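Local coordinates for E2A dna-binding protein (Human adenovirus 5, PDB 2WB0), which binds single-stranded DNA and supports chain elongation in viral strand-displacement replication, unwinding the template without ATP through its capacity to form multimers, at residues A44-W49 with R73-Y78; T48-E53 with L307-S312; M184-G189 with L242-L247; Q204-N209 with D302-L307; D256-K261 with A265-P270. All blocks are in the same frame, centred on the assembly; numbering follows the deposited sequence.

Contact 1 of 5, residues A44-W49 with R73-Y78; sequences AVCKTW and RFLQAY
The first torsions of Leu75, Val45 and Cys46 turn these groups towards one another. Leu75 swings CG away from its own backbone N (chi1 -154°), which carries the isobutyl group out from helix 64-83 towards helix 40-53. On the other side Val45 turns CG1 the same way (chi1 171°), while Cys46 points SG opposite its carbonyl carbon (chi1 -69°). Val45 and Cys46 converge on one methyl of Leu75. CD1 of Leu75 lies 4.0 Å from Val45 CG1, and the two side chains cross at about a right angle. The same CD1 sits 3.9 Å from Cys46 SG, and this sulfur also borders the base of the leucine, 4.1 Å from Leu75 CB. The thiol therefore runs beside the leucine while the valine branch meets its end. Backbones come near here, with the CA atoms of Cys46 and Leu75 8.0 Å apart. Both helices belong to the all-alpha region, and Leu42, Met71 and Val24 extend the apolar surroundings of the trio. On the flank of helix 40-53 turned from this contact, Thr48 OG1 donates to Ala44 O at 2.7 Å. That carbonyl also receives Thr48 N, the two donors arriving from opposite faces of its plane, so the hydroxyl is satisfied within its own helix. Across the interface there is no hydrogen bond, and Cys46, far from either zinc ion, acts as a plain apolar neighbour. With no polar link across it, the contact depends on apolar packing, van der Waals and hydrophobic, so side-chain shape rather than bond direction probably sets its geometry.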
# COMPACT_ATOMS: atom_id res chain seq x y z
N ALA A 44 9.82 -13.03 -10.59
CA ALA A 44 10.87 -14.08 -10.54
C ALA A 44 12.26 -13.49 -10.84
O ALA A 44 13.26 -13.85 -10.19
CB ALA A 44 10.53 -15.23 -11.44
N VAL A 45 12.33 -12.52 -11.75
CA VAL A 45 13.55 -11.74 -11.90
C VAL A 45 13.98 -11.08 -10.56
O VAL A 45 15.15 -11.21 -10.06
CB VAL A 45 13.40 -10.68 -13.00
CG1 VAL A 45 14.57 -9.74 -13.02
CG2 VAL A 45 13.22 -11.38 -14.40
N CYS A 46 13.01 -10.39 -9.94
CA CYS A 46 13.34 -9.64 -8.77
C CYS A 46 13.76 -10.59 -7.62
O CYS A 46 14.71 -10.29 -6.90
CB CYS A 46 12.10 -8.82 -8.38
SG CYS A 46 11.74 -7.49 -9.57
N LYS A 47 13.02 -11.68 -7.43
CA LYS A 47 13.27 -12.59 -6.33
C LYS A 47 14.65 -13.22 -6.53
O LYS A 47 15.45 -13.36 -5.60
CB LYS A 47 12.19 -13.69 -6.32
CG LYS A 47 12.33 -14.74 -5.19
CD LYS A 47 12.20 -14.10 -3.77
CE LYS A 47 12.27 -15.14 -2.56
NZ LYS A 47 11.68 -14.52 -1.26
N THR A 48 14.96 -13.57 -7.77
CA THR A 48 16.28 -14.09 -8.08
C THR A 48 17.39 -13.07 -7.74
O THR A 48 18.40 -13.44 -7.09
CB THR A 48 16.38 -14.65 -9.55
OG1 THR A 48 15.31 -15.56 -9.74
CG2 THR A 48 17.65 -15.43 -9.77
N TRP A 49 17.18 -11.79 -8.11
CA TRP A 49 18.16 -10.74 -7.83
C TRP A 49 18.33 -10.52 -6.28
O TRP A 49 19.46 -10.34 -5.75
CB TRP A 49 17.79 -9.48 -8.60
CG TRP A 49 18.61 -8.23 -8.27
CD1 TRP A 49 19.79 -7.86 -8.85
CD2 TRP A 49 18.26 -7.17 -7.38
NE1 TRP A 49 20.22 -6.65 -8.35
CE2 TRP A 49 19.29 -6.19 -7.46
CE3 TRP A 49 17.18 -6.94 -6.49
CZ2 TRP A 49 19.29 -5.00 -6.68
CZ3 TRP A 49 17.18 -5.75 -5.73
CH2 TRP A 49 18.23 -4.79 -5.84
N ARG A 73 5.72 -5.39 -9.98
CA ARG A 73 4.96 -4.33 -10.58
C ARG A 73 5.82 -3.12 -10.93
O ARG A 73 5.58 -2.42 -11.95
CB ARG A 73 3.86 -3.89 -9.60
CG ARG A 73 2.77 -4.97 -9.25
CD ARG A 73 1.63 -4.24 -8.48
NE ARG A 73 0.66 -5.10 -7.73
CZ ARG A 73 -0.28 -4.66 -6.86
NH1 ARG A 73 -0.35 -3.36 -6.47
NH2 ARG A 73 -1.13 -5.57 -6.32
N PHE A 74 6.78 -2.79 -10.06
CA PHE A 74 7.63 -1.64 -10.36
C PHE A 74 8.52 -1.94 -11.54
O PHE A 74 8.73 -1.09 -12.36
CB PHE A 74 8.45 -1.26 -9.14
CG PHE A 74 7.62 -0.65 -8.07
CD1 PHE A 74 6.73 0.39 -8.37
CD2 PHE A 74 7.70 -1.14 -6.73
CE1 PHE A 74 5.95 1.00 -7.39
CE2 PHE A 74 6.92 -0.52 -5.75
CZ PHE A 74 6.07 0.53 -6.04
N LEU A 75 9.02 -3.16 -11.63
CA LEU A 75 9.87 -3.56 -12.74
C LEU A 75 9.04 -3.50 -14.04
O LEU A 75 9.45 -2.92 -15.05
CB LEU A 75 10.29 -5.00 -12.54
CG LEU A 75 11.62 -5.50 -13.17
CD1 LEU A 75 11.74 -6.98 -13.43
CD2 LEU A 75 12.47 -4.57 -14.14
N GLN A 76 7.86 -4.07 -13.97
CA GLN A 76 6.89 -3.89 -15.04
C GLN A 76 6.70 -2.45 -15.46
O GLN A 76 6.68 -2.14 -16.66
CB GLN A 76 5.53 -4.51 -14.65
CG GLN A 76 4.62 -4.65 -15.95
CD GLN A 76 3.21 -5.03 -15.65
OE1 GLN A 76 2.66 -5.98 -16.23
NE2 GLN A 76 2.64 -4.34 -14.73
N ALA A 77 6.55 -1.54 -14.52
CA ALA A 77 6.35 -0.17 -14.89
C ALA A 77 7.58 0.41 -15.61
O ALA A 77 7.43 1.27 -16.51
CB ALA A 77 6.01 0.65 -13.65
N TYR A 78 8.76 0.01 -15.16
CA TYR A 78 10.01 0.55 -15.78
C TYR A 78 10.19 -0.01 -17.19
O TYR A 78 10.55 0.73 -18.12
CB TYR A 78 11.23 0.28 -14.89
CG TYR A 78 11.33 1.36 -13.83
CD1 TYR A 78 11.60 2.71 -14.18
CD2 TYR A 78 11.18 1.06 -12.49
CE1 TYR A 78 11.67 3.74 -13.21
CE2 TYR A 78 11.25 2.09 -11.48
CZ TYR A 78 11.47 3.42 -11.86
OH TYR A 78 11.51 4.40 -10.93

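Contact 2 of 5, residues T48-E53 with L307-S312; sequences TWLNEE and LVMVRS
A nearly perpendicular helix-helix crossing joins the all-alpha region to the zinc-binding part of the chain, with Trp49 and Leu50 of helix 40-53 set against Met309 and Ser312 of helix 300-315. The axes of the two short segments approach to 11.7 Å at an angle of 83°, a separation bridged by large side chains. Trp49 sends its six-membered ring into the gap. CH2 of Trp49 comes within 3.3 Å of Met309 O, and CZ3 lies 3.8 Å from Met309 CB, so the indole rests on both the backbone and the root of the methionine. Further round the ring, Trp49 CZ2 is 4.0 Å from Ser312 CB. Met309 then bends at its thioether (chi3 77°) and delivers its end to Leu50, which it crosses at about a right angle. Leu50 CD1 and Met309 CE stand 3.5 Å apart, tighter than usual for two methyl groups, though both Leu50 torsions lie away from usual values, so the closeness may partly reflect an uncertain leucine conformation. One face of the indole carries Glu53 CB, offset toward the rim, and the indole nitrogen NE1 hydrogen-bonds to OE1 of Glu316, which helps fix the ring's rotation. Phe67 and Met71 of helix 64-83 border Leu50 as well. The whole is a small buried crossing of two helices, with an aromatic and a methionine filling the space between their axes.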
# COMPACT_ATOMS: atom_id res chain seq x y z
N THR A 48 14.96 -13.57 -7.77
CA THR A 48 16.28 -14.09 -8.08
C THR A 48 17.39 -13.07 -7.74
O THR A 48 18.40 -13.44 -7.09
CB THR A 48 16.38 -14.65 -9.55
OG1 THR A 48 15.31 -15.56 -9.74
CG2 THR A 48 17.65 -15.43 -9.77
N TRP A 49 17.18 -11.79 -8.11
CA TRP A 49 18.16 -10.74 -7.83
C TRP A 49 18.33 -10.52 -6.28
O TRP A 49 19.46 -10.34 -5.75
CB TRP A 49 17.79 -9.48 -8.60
CG TRP A 49 18.61 -8.23 -8.27
CD1 TRP A 49 19.79 -7.86 -8.85
CD2 TRP A 49 18.26 -7.17 -7.38
NE1 TRP A 49 20.22 -6.65 -8.35
CE2 TRP A 49 19.29 -6.19 -7.46
CE3 TRP A 49 17.18 -6.94 -6.49
CZ2 TRP A 49 19.29 -5.00 -6.68
CZ3 TRP A 49 17.18 -5.75 -5.73
CH2 TRP A 49 18.23 -4.79 -5.84
N LEU A 50 17.22 -10.57 -5.57
CA LEU A 50 17.22 -10.53 -4.10
C LEU A 50 18.02 -11.70 -3.48
O LEU A 50 18.90 -11.47 -2.68
CB LEU A 50 15.81 -10.58 -3.63
CG LEU A 50 15.03 -9.39 -3.08
CD1 LEU A 50 15.61 -7.92 -3.13
CD2 LEU A 50 13.50 -9.54 -3.27
N ASN A 51 17.66 -12.94 -3.86
CA ASN A 51 18.32 -14.16 -3.42
C ASN A 51 19.82 -14.05 -3.61
O ASN A 51 20.60 -14.69 -2.88
CB ASN A 51 17.85 -15.32 -4.27
CG ASN A 51 16.51 -15.93 -3.79
OD1 ASN A 51 15.99 -16.89 -4.39
ND2 ASN A 51 15.95 -15.38 -2.73
N GLU A 52 20.22 -13.22 -4.58
CA GLU A 52 21.60 -13.19 -5.09
C GLU A 52 22.35 -12.01 -4.48
O GLU A 52 23.48 -12.15 -3.98
CB GLU A 52 21.54 -13.21 -6.64
CG GLU A 52 22.69 -12.59 -7.41
CD GLU A 52 22.40 -12.55 -8.93
OE1 GLU A 52 22.69 -11.48 -9.54
OE2 GLU A 52 21.85 -13.57 -9.48
N GLU A 53 21.70 -10.85 -4.45
CA GLU A 53 22.31 -9.62 -3.96
C GLU A 53 21.87 -9.15 -2.55
O GLU A 53 22.51 -8.27 -1.95
CB GLU A 53 22.06 -8.51 -4.97
CG GLU A 53 22.43 -8.89 -6.40
CD GLU A 53 23.90 -8.65 -6.69
OE1 GLU A 53 24.53 -7.81 -5.99
OE2 GLU A 53 24.42 -9.30 -7.63
N LEU A 307 10.34 -0.18 -4.38
CA LEU A 307 10.56 0.72 -5.52
C LEU A 307 12.07 1.04 -5.74
O LEU A 307 12.64 1.04 -6.88
CB LEU A 307 9.73 2.01 -5.38
CG LEU A 307 10.01 3.13 -6.43
CD1 LEU A 307 9.72 2.69 -7.88
CD2 LEU A 307 9.18 4.44 -6.13
N VAL A 308 12.70 1.38 -4.64
CA VAL A 308 14.13 1.76 -4.63
C VAL A 308 15.02 0.62 -5.05
O VAL A 308 15.98 0.82 -5.84
CB VAL A 308 14.55 2.46 -3.25
CG1 VAL A 308 16.11 2.69 -3.20
CG2 VAL A 308 13.80 3.68 -3.04
N MET A 309 14.70 -0.59 -4.62
CA MET A 309 15.54 -1.70 -4.97
C MET A 309 15.31 -2.05 -6.47
O MET A 309 16.24 -2.52 -7.15
CB MET A 309 15.28 -2.90 -4.05
CG MET A 309 15.74 -2.55 -2.59
SD MET A 309 15.56 -3.93 -1.49
CE MET A 309 16.97 -4.94 -1.91
N VAL A 310 14.10 -1.85 -6.98
CA VAL A 310 13.92 -2.05 -8.45
C VAL A 310 14.82 -1.05 -9.23
O VAL A 310 15.44 -1.41 -10.28
CB VAL A 310 12.41 -2.03 -8.87
CG1 VAL A 310 12.23 -1.78 -10.40
CG2 VAL A 310 11.77 -3.38 -8.54
N ARG A 311 14.89 0.18 -8.76
CA ARG A 311 15.70 1.18 -9.43
C ARG A 311 17.17 0.66 -9.44
O ARG A 311 17.83 0.71 -10.48
CB ARG A 311 15.51 2.57 -8.79
CG ARG A 311 14.16 3.20 -8.97
CD ARG A 311 14.05 4.58 -8.33
NE ARG A 311 12.81 5.28 -8.64
CZ ARG A 311 12.23 6.18 -7.87
NH1 ARG A 311 12.73 6.50 -6.65
NH2 ARG A 311 11.08 6.71 -8.27
N SER A 312 17.65 0.07 -8.34
CA SER A 312 18.98 -0.54 -8.31
C SER A 312 19.17 -1.67 -9.32
O SER A 312 20.15 -1.69 -10.04
CB SER A 312 19.38 -1.02 -6.91
OG SER A 312 19.58 0.12 -6.10

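Contact 3 of 5, residues M184-G189 with L242-L247; sequences MFFSEG and LTPFAL
The phenyl ring of Phe186 is met obliquely by Pro244 and Leu242. Its CD1 lies 3.6 Å from Pro244 CD, so the CD corner of the proline meets the aromatic at a slant. Leu242 contributes twice: its carbonyl O is 3.8 Å from Phe186 CE1, and its CD2 is 3.9 Å from the same carbon. Two other flat groups turn elsewhere, the ring of Phe185 making an edge-to-face contact with His122 and that of Phe245 receiving Thr243 CB in its plane at the edge. Phe186 is aimed by a first torsion that puts CG opposite the carbonyl carbon (chi1 -57°), and Ala192 and Phe196 of helix 189-206 complete its buried surroundings. The short, weakly bonded strand 185-186 and strand 242-246 are outermost in two separate three-stranded antiparallel sheets, one from each zinc-binding region, and this is one place where the regions meet. The strands exchange no direct hydrogen bond; two waters bridge them instead. Water 1 hydrogen-bonds to Phe185 O at 2.7 Å and to Leu242 O at 2.8 Å. Water 2 accepts from Phe185 N at 3.1 Å and hydrogen-bonds to Leu242 O as well, so that one carbonyl gathers both bridges. Phe186 also lies near the first metal site: its side chain is about 9 Å from a bound zinc ion and about 7 Å from the side chain of Cys111.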
# COMPACT_ATOMS: atom_id res chain seq x y z
N MET A 184 -11.27 4.76 5.74
CA MET A 184 -10.18 4.95 6.68
C MET A 184 -10.76 5.18 8.08
O MET A 184 -11.74 5.93 8.27
CB MET A 184 -9.38 6.18 6.24
CG MET A 184 -8.03 6.27 6.88
SD MET A 184 -6.88 7.31 5.93
CE MET A 184 -7.05 6.79 4.35
N PHE A 185 -10.14 4.54 9.06
CA PHE A 185 -10.52 4.62 10.48
C PHE A 185 -9.30 4.22 11.31
O PHE A 185 -8.61 3.22 10.97
CB PHE A 185 -11.67 3.67 10.80
CG PHE A 185 -11.99 3.62 12.25
CD1 PHE A 185 -12.74 4.64 12.83
CD2 PHE A 185 -11.43 2.62 13.07
CE1 PHE A 185 -13.04 4.65 14.20
CE2 PHE A 185 -11.75 2.60 14.46
CZ PHE A 185 -12.53 3.61 15.00
N PHE A 186 -9.02 4.98 12.35
CA PHE A 186 -7.95 4.62 13.28
C PHE A 186 -8.52 4.44 14.68
O PHE A 186 -9.17 5.34 15.22
CB PHE A 186 -6.85 5.68 13.24
CG PHE A 186 -6.27 5.89 11.86
CD1 PHE A 186 -5.58 4.84 11.22
CD2 PHE A 186 -6.38 7.11 11.22
CE1 PHE A 186 -5.01 4.99 9.96
CE2 PHE A 186 -5.83 7.30 9.93
CZ PHE A 186 -5.19 6.24 9.28
N SER A 187 -8.33 3.24 15.23
CA SER A 187 -8.75 2.97 16.63
C SER A 187 -7.89 3.83 17.52
O SER A 187 -8.32 4.32 18.57
CB SER A 187 -8.45 1.53 17.01
OG SER A 187 -9.64 0.83 16.88
N GLU A 188 -6.67 4.07 17.06
CA GLU A 188 -5.80 4.91 17.87
C GLU A 188 -5.06 6.01 17.10
O GLU A 188 -4.06 5.76 16.44
CB GLU A 188 -4.87 4.04 18.80
CG GLU A 188 -4.23 2.86 18.13
CD GLU A 188 -4.18 1.55 18.98
OE1 GLU A 188 -4.40 0.49 18.33
OE2 GLU A 188 -3.90 1.56 20.24
N GLY A 189 -5.57 7.22 17.23
CA GLY A 189 -5.17 8.34 16.39
C GLY A 189 -3.74 8.73 16.69
O GLY A 189 -2.98 9.08 15.79
N LEU A 242 -5.28 0.60 5.43
CA LEU A 242 -4.09 1.25 6.02
C LEU A 242 -4.22 1.18 7.50
O LEU A 242 -5.17 1.71 8.07
CB LEU A 242 -4.04 2.76 5.58
CG LEU A 242 -2.72 3.48 5.73
CD1 LEU A 242 -2.77 4.76 4.85
CD2 LEU A 242 -2.48 3.86 7.21
N THR A 243 -3.27 0.50 8.17
CA THR A 243 -3.38 0.29 9.61
C THR A 243 -2.01 0.58 10.25
O THR A 243 -1.00 0.05 9.78
CB THR A 243 -3.78 -1.21 9.93
OG1 THR A 243 -4.98 -1.49 9.20
CG2 THR A 243 -4.08 -1.44 11.51
N PRO A 244 -1.97 1.40 11.31
CA PRO A 244 -0.67 1.56 11.97
C PRO A 244 -0.34 0.36 12.92
O PRO A 244 -1.25 -0.06 13.67
CB PRO A 244 -0.83 2.86 12.76
CG PRO A 244 -2.38 3.03 12.95
CD PRO A 244 -3.03 2.33 11.79
N PHE A 245 0.88 -0.18 12.85
CA PHE A 245 1.32 -1.26 13.78
C PHE A 245 2.47 -0.73 14.64
O PHE A 245 3.42 -0.17 14.11
CB PHE A 245 1.88 -2.45 13.01
CG PHE A 245 0.86 -3.35 12.35
CD1 PHE A 245 -0.28 -2.86 11.74
CD2 PHE A 245 1.13 -4.74 12.24
CE1 PHE A 245 -1.27 -3.71 11.19
CE2 PHE A 245 0.21 -5.63 11.62
CZ PHE A 245 -1.00 -5.09 11.07
N ALA A 246 2.40 -0.91 15.96
CA ALA A 246 3.48 -0.47 16.84
C ALA A 246 4.73 -1.29 16.58
O ALA A 246 4.62 -2.51 16.30
CB ALA A 246 3.04 -0.65 18.36
N LEU A 247 5.90 -0.66 16.66
CA LEU A 247 7.16 -1.40 16.69
C LEU A 247 7.45 -1.52 18.19
O LEU A 247 8.08 -0.65 18.79
CB LEU A 247 8.33 -0.68 16.01
CG LEU A 247 8.13 -0.44 14.47
CD1 LEU A 247 9.11 0.57 13.99
CD2 LEU A 247 8.34 -1.74 13.77
O HOH W 1 -6.65 1.46 10.39
O HOH W 2 -7.63 3.12 7.80

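Contact 4 of 5, residues Q204-N209 with D302-L307; sequences QALYPN and DLLNAL
Leu206 is the last helical residue of helix 189-206, and its side chain reaches out to Leu304 and Asn305 on helix 300-315, so this contact sets a helix end from one zinc-binding region against a helix of the other. CG of Leu206 stands opposite the backbone N (chi1 -177°), extending the branch across the gap. There its CD2 meets CD1 of Leu304 tip to tip at 4.0 Å. The side chains of Leu206 and Asn305 pass at a slant, and the same CD2 of Leu206 lies 4.2 Å from Asn305 OD1, a loose contact without a hydrogen bond. With the CA atoms of Leu206 and Asn305 9.9 Å apart, every touch between the two segments is made by side chains. At Tyr207 the chain leaves helical geometry, and its carbonyl O hydrogen-bonds to His214 NE2. The phenol ring runs towards helix 300-315, where Val308 and Arg311 touch it too. The neighbouring Leu206 lies over one face of that ring, its CD1 4.0 Å above the plane and offset toward the rim. Leu304 instead comes to the edge, near the ring plane, with its CD1 4.3 Å from Tyr207 CE2.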
# COMPACT_ATOMS: atom_id res chain seq x y z
N GLN A 204 12.69 11.47 4.39
CA GLN A 204 13.66 12.59 4.60
C GLN A 204 15.08 11.99 4.73
O GLN A 204 16.04 12.55 4.23
CB GLN A 204 13.29 13.46 5.83
CG GLN A 204 12.07 14.36 5.71
CD GLN A 204 11.57 14.95 7.05
OE1 GLN A 204 11.12 16.09 7.10
NE2 GLN A 204 11.61 14.14 8.14
N ALA A 205 15.21 10.82 5.34
CA ALA A 205 16.54 10.21 5.46
C ALA A 205 17.03 9.61 4.14
O ALA A 205 18.25 9.56 3.87
CB ALA A 205 16.55 9.14 6.51
N LEU A 206 16.11 9.12 3.32
CA LEU A 206 16.57 8.53 2.07
C LEU A 206 16.80 9.62 1.00
O LEU A 206 17.64 9.42 0.10
CB LEU A 206 15.55 7.45 1.61
CG LEU A 206 15.48 6.45 0.45
CD1 LEU A 206 16.75 6.23 -0.41
CD2 LEU A 206 14.76 5.08 0.88
N TYR A 207 16.02 10.69 1.10
CA TYR A 207 16.06 11.81 0.15
C TYR A 207 16.30 13.15 0.89
O TYR A 207 15.40 14.05 0.89
CB TYR A 207 14.79 11.87 -0.70
CG TYR A 207 14.55 10.59 -1.43
CD1 TYR A 207 15.19 10.31 -2.63
CD2 TYR A 207 13.69 9.64 -0.90
CE1 TYR A 207 14.96 9.10 -3.30
CE2 TYR A 207 13.42 8.45 -1.56
CZ TYR A 207 14.09 8.16 -2.73
OH TYR A 207 13.82 6.96 -3.34
N PRO A 208 17.47 13.27 1.54
CA PRO A 208 17.66 14.43 2.41
C PRO A 208 17.61 15.77 1.65
O PRO A 208 17.28 16.79 2.26
CB PRO A 208 19.06 14.20 3.03
CG PRO A 208 19.78 13.24 2.16
CD PRO A 208 18.72 12.53 1.29
N ASN A 209 17.83 15.75 0.33
CA ASN A 209 17.85 16.99 -0.48
C ASN A 209 16.71 17.13 -1.48
O ASN A 209 16.84 17.90 -2.44
CB ASN A 209 19.18 17.13 -1.20
CG ASN A 209 20.34 17.29 -0.23
OD1 ASN A 209 20.30 18.14 0.68
ND2 ASN A 209 21.33 16.43 -0.37
N ASP A 302 8.83 -0.69 3.55
CA ASP A 302 9.22 -1.82 2.68
C ASP A 302 8.66 -1.55 1.31
O ASP A 302 9.30 -1.92 0.34
CB ASP A 302 8.69 -3.17 3.24
CG ASP A 302 9.41 -3.55 4.49
OD1 ASP A 302 10.48 -2.91 4.72
OD2 ASP A 302 8.91 -4.40 5.26
N LEU A 303 7.51 -0.88 1.22
CA LEU A 303 6.95 -0.56 -0.13
C LEU A 303 7.87 0.43 -0.91
O LEU A 303 8.13 0.27 -2.12
CB LEU A 303 5.55 0.05 -0.00
CG LEU A 303 4.49 -0.14 -1.11
CD1 LEU A 303 3.33 0.87 -1.02
CD2 LEU A 303 4.83 -0.68 -2.53
N LEU A 304 8.36 1.45 -0.21
CA LEU A 304 9.28 2.40 -0.84
C LEU A 304 10.57 1.68 -1.20
O LEU A 304 11.09 1.86 -2.27
CB LEU A 304 9.57 3.55 0.12
CG LEU A 304 9.99 4.92 -0.38
CD1 LEU A 304 10.81 5.83 0.54
CD2 LEU A 304 9.96 5.25 -1.91
N ASN A 305 11.05 0.80 -0.32
CA ASN A 305 12.27 0.04 -0.63
C ASN A 305 12.06 -0.90 -1.78
O ASN A 305 13.02 -1.15 -2.54
CB ASN A 305 12.78 -0.79 0.55
CG ASN A 305 13.82 -0.06 1.42
OD1 ASN A 305 14.45 0.91 1.00
ND2 ASN A 305 14.04 -0.58 2.61
N ALA A 306 10.81 -1.40 -1.99
CA ALA A 306 10.58 -2.27 -3.17
C ALA A 306 10.84 -1.41 -4.40
O ALA A 306 11.48 -1.88 -5.39
CB ALA A 306 9.18 -2.79 -3.27
N LEU A 307 10.34 -0.18 -4.38
CA LEU A 307 10.56 0.72 -5.52
C LEU A 307 12.07 1.04 -5.74
O LEU A 307 12.64 1.04 -6.88
CB LEU A 307 9.73 2.01 -5.38
CG LEU A 307 10.01 3.13 -6.43
CD1 LEU A 307 9.72 2.69 -7.88
CD2 LEU A 307 9.18 4.44 -6.13

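Contact 5 of 5, residues D256-K261 with A265-P270; sequences DLISDK and ASVHHP
Ile258 and Val267 cross obliquely and touch through the ends of single branches: CD1 of the isoleucine lies 3.8 Å from CG2 of the valine. Both torsions work to this end. Ile258 holds CG1 opposite its carbonyl carbon (chi1 -61°) and extends onward to CD1, while Val267 offers the branch that stands beside its backbone N. The isoleucine thus comes in from the loop ahead of helix 261-268, and the valine answers from the helix's last turn. Val263 and Leu264 also touch Ile258, so the loop residue lies against more than one point of the helix. At the opposite end of the contact the join is through the backbone. Ala265 N donates to Lys261 O at 3.0 Å, which closes the first helical turn. The methyl of Ala265 sits beside the same carbonyl, with CB 3.9 Å from Lys261 O, and packs on Ala201 of helix 189-206, whose Ala205 touches Lys261. Asp260, just before the helix, hydrogen-bonds through OD1 to Val263 N. The arrangement is that of an N-capped helix start, here with an apolar residue of the preceding loop folded back onto the helix it introduces.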
# COMPACT_ATOMS: atom_id res chain seq x y z
N ASP A 256 21.66 6.36 20.75
CA ASP A 256 23.00 6.97 20.58
C ASP A 256 23.95 6.07 19.79
O ASP A 256 24.96 6.54 19.26
CB ASP A 256 23.65 7.34 21.92
CG ASP A 256 22.75 8.22 22.81
OD1 ASP A 256 21.85 8.97 22.31
OD2 ASP A 256 22.99 8.19 24.05
N LEU A 257 23.62 4.79 19.73
CA LEU A 257 24.45 3.83 19.02
C LEU A 257 24.20 3.80 17.52
O LEU A 257 24.94 3.17 16.78
CB LEU A 257 24.19 2.42 19.58
CG LEU A 257 25.13 1.71 20.56
CD1 LEU A 257 25.88 0.53 19.83
CD2 LEU A 257 26.09 2.71 21.28
N ILE A 258 23.13 4.48 17.08
CA ILE A 258 22.60 4.32 15.71
C ILE A 258 22.89 5.58 14.91
O ILE A 258 22.59 6.70 15.34
CB ILE A 258 21.04 4.02 15.74
CG1 ILE A 258 20.73 2.71 16.50
CG2 ILE A 258 20.42 3.99 14.30
CD1 ILE A 258 19.29 2.66 17.11
N SER A 259 23.51 5.43 13.75
CA SER A 259 23.68 6.63 12.96
C SER A 259 22.83 6.57 11.70
O SER A 259 22.70 7.58 11.01
CB SER A 259 25.15 6.85 12.59
OG SER A 259 25.61 5.69 11.96
N ASP A 260 22.26 5.40 11.40
CA ASP A 260 21.47 5.30 10.17
C ASP A 260 20.21 6.18 10.36
O ASP A 260 19.33 5.91 11.20
CB ASP A 260 21.23 3.84 9.80
CG ASP A 260 20.39 3.68 8.51
OD1 ASP A 260 19.47 4.51 8.28
OD2 ASP A 260 20.63 2.72 7.75
N LYS A 261 20.12 7.27 9.61
CA LYS A 261 18.92 8.14 9.76
C LYS A 261 17.56 7.42 9.47
O LYS A 261 16.53 7.79 10.07
CB LYS A 261 19.02 9.48 8.99
CG LYS A 261 20.26 10.37 9.37
CD LYS A 261 20.58 10.25 10.85
CE LYS A 261 21.73 11.22 11.33
NZ LYS A 261 21.42 12.71 11.35
N ALA A 265 14.43 7.03 12.09
CA ALA A 265 13.00 7.35 11.85
C ALA A 265 12.07 6.45 12.64
O ALA A 265 11.08 6.94 13.25
CB ALA A 265 12.66 7.26 10.32
N SER A 266 12.39 5.15 12.69
CA SER A 266 11.61 4.19 13.47
C SER A 266 11.87 4.33 14.96
O SER A 266 10.95 4.14 15.78
CB SER A 266 11.86 2.74 13.02
OG SER A 266 11.40 2.57 11.66
N VAL A 267 13.13 4.61 15.33
CA VAL A 267 13.41 4.81 16.76
C VAL A 267 12.58 5.98 17.33
O VAL A 267 11.88 5.84 18.40
CB VAL A 267 14.94 5.02 17.02
CG1 VAL A 267 15.18 5.41 18.58
CG2 VAL A 267 15.69 3.81 16.56
N HIS A 268 12.63 7.12 16.62
CA HIS A 268 11.85 8.31 17.02
C HIS A 268 10.37 8.18 16.84
O HIS A 268 9.60 8.78 17.62
CB HIS A 268 12.28 9.55 16.25
CG HIS A 268 13.75 9.86 16.41
ND1 HIS A 268 14.50 10.44 15.41
CD2 HIS A 268 14.60 9.68 17.45
CE1 HIS A 268 15.74 10.61 15.83
NE2 HIS A 268 15.84 10.11 17.04
N HIS A 269 9.96 7.41 15.83
CA HIS A 269 8.53 7.24 15.63
C HIS A 269 8.20 5.75 15.49
O HIS A 269 8.00 5.25 14.40
CB HIS A 269 8.14 8.01 14.35
CG HIS A 269 8.66 9.40 14.34
ND1 HIS A 269 8.15 10.40 15.18
CD2 HIS A 269 9.65 9.97 13.63
CE1 HIS A 269 8.78 11.53 14.91
NE2 HIS A 269 9.70 11.29 14.00
N PRO A 270 8.08 5.04 16.62
CA PRO A 270 8.06 3.56 16.59
C PRO A 270 6.70 3.00 16.23
O PRO A 270 6.14 2.23 16.99
CB PRO A 270 8.42 3.20 18.04
CG PRO A 270 7.82 4.35 18.83
CD PRO A 270 8.09 5.57 18.01

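From the N terminus, contact 1 closes the first loop, pairing helix 40-53 with helix 64-83. Contact 2 starts from the same helix but closes a span of some 250 residues, bringing helix 300-315 back to the all-alpha region; Phe74 and Tyr78 touch that returning helix too. Contacts 3, 4 and 5 all fall within this span. Contact 3 joins the edge strands of two sheets, and its segments alternate along the chain with those of contact 4, which sets the end of helix 189-206 against helix 300-315. Contact 5, a short local closure, lies within the span of contact 4 and meets contact 3 through Leu247 and Pro270.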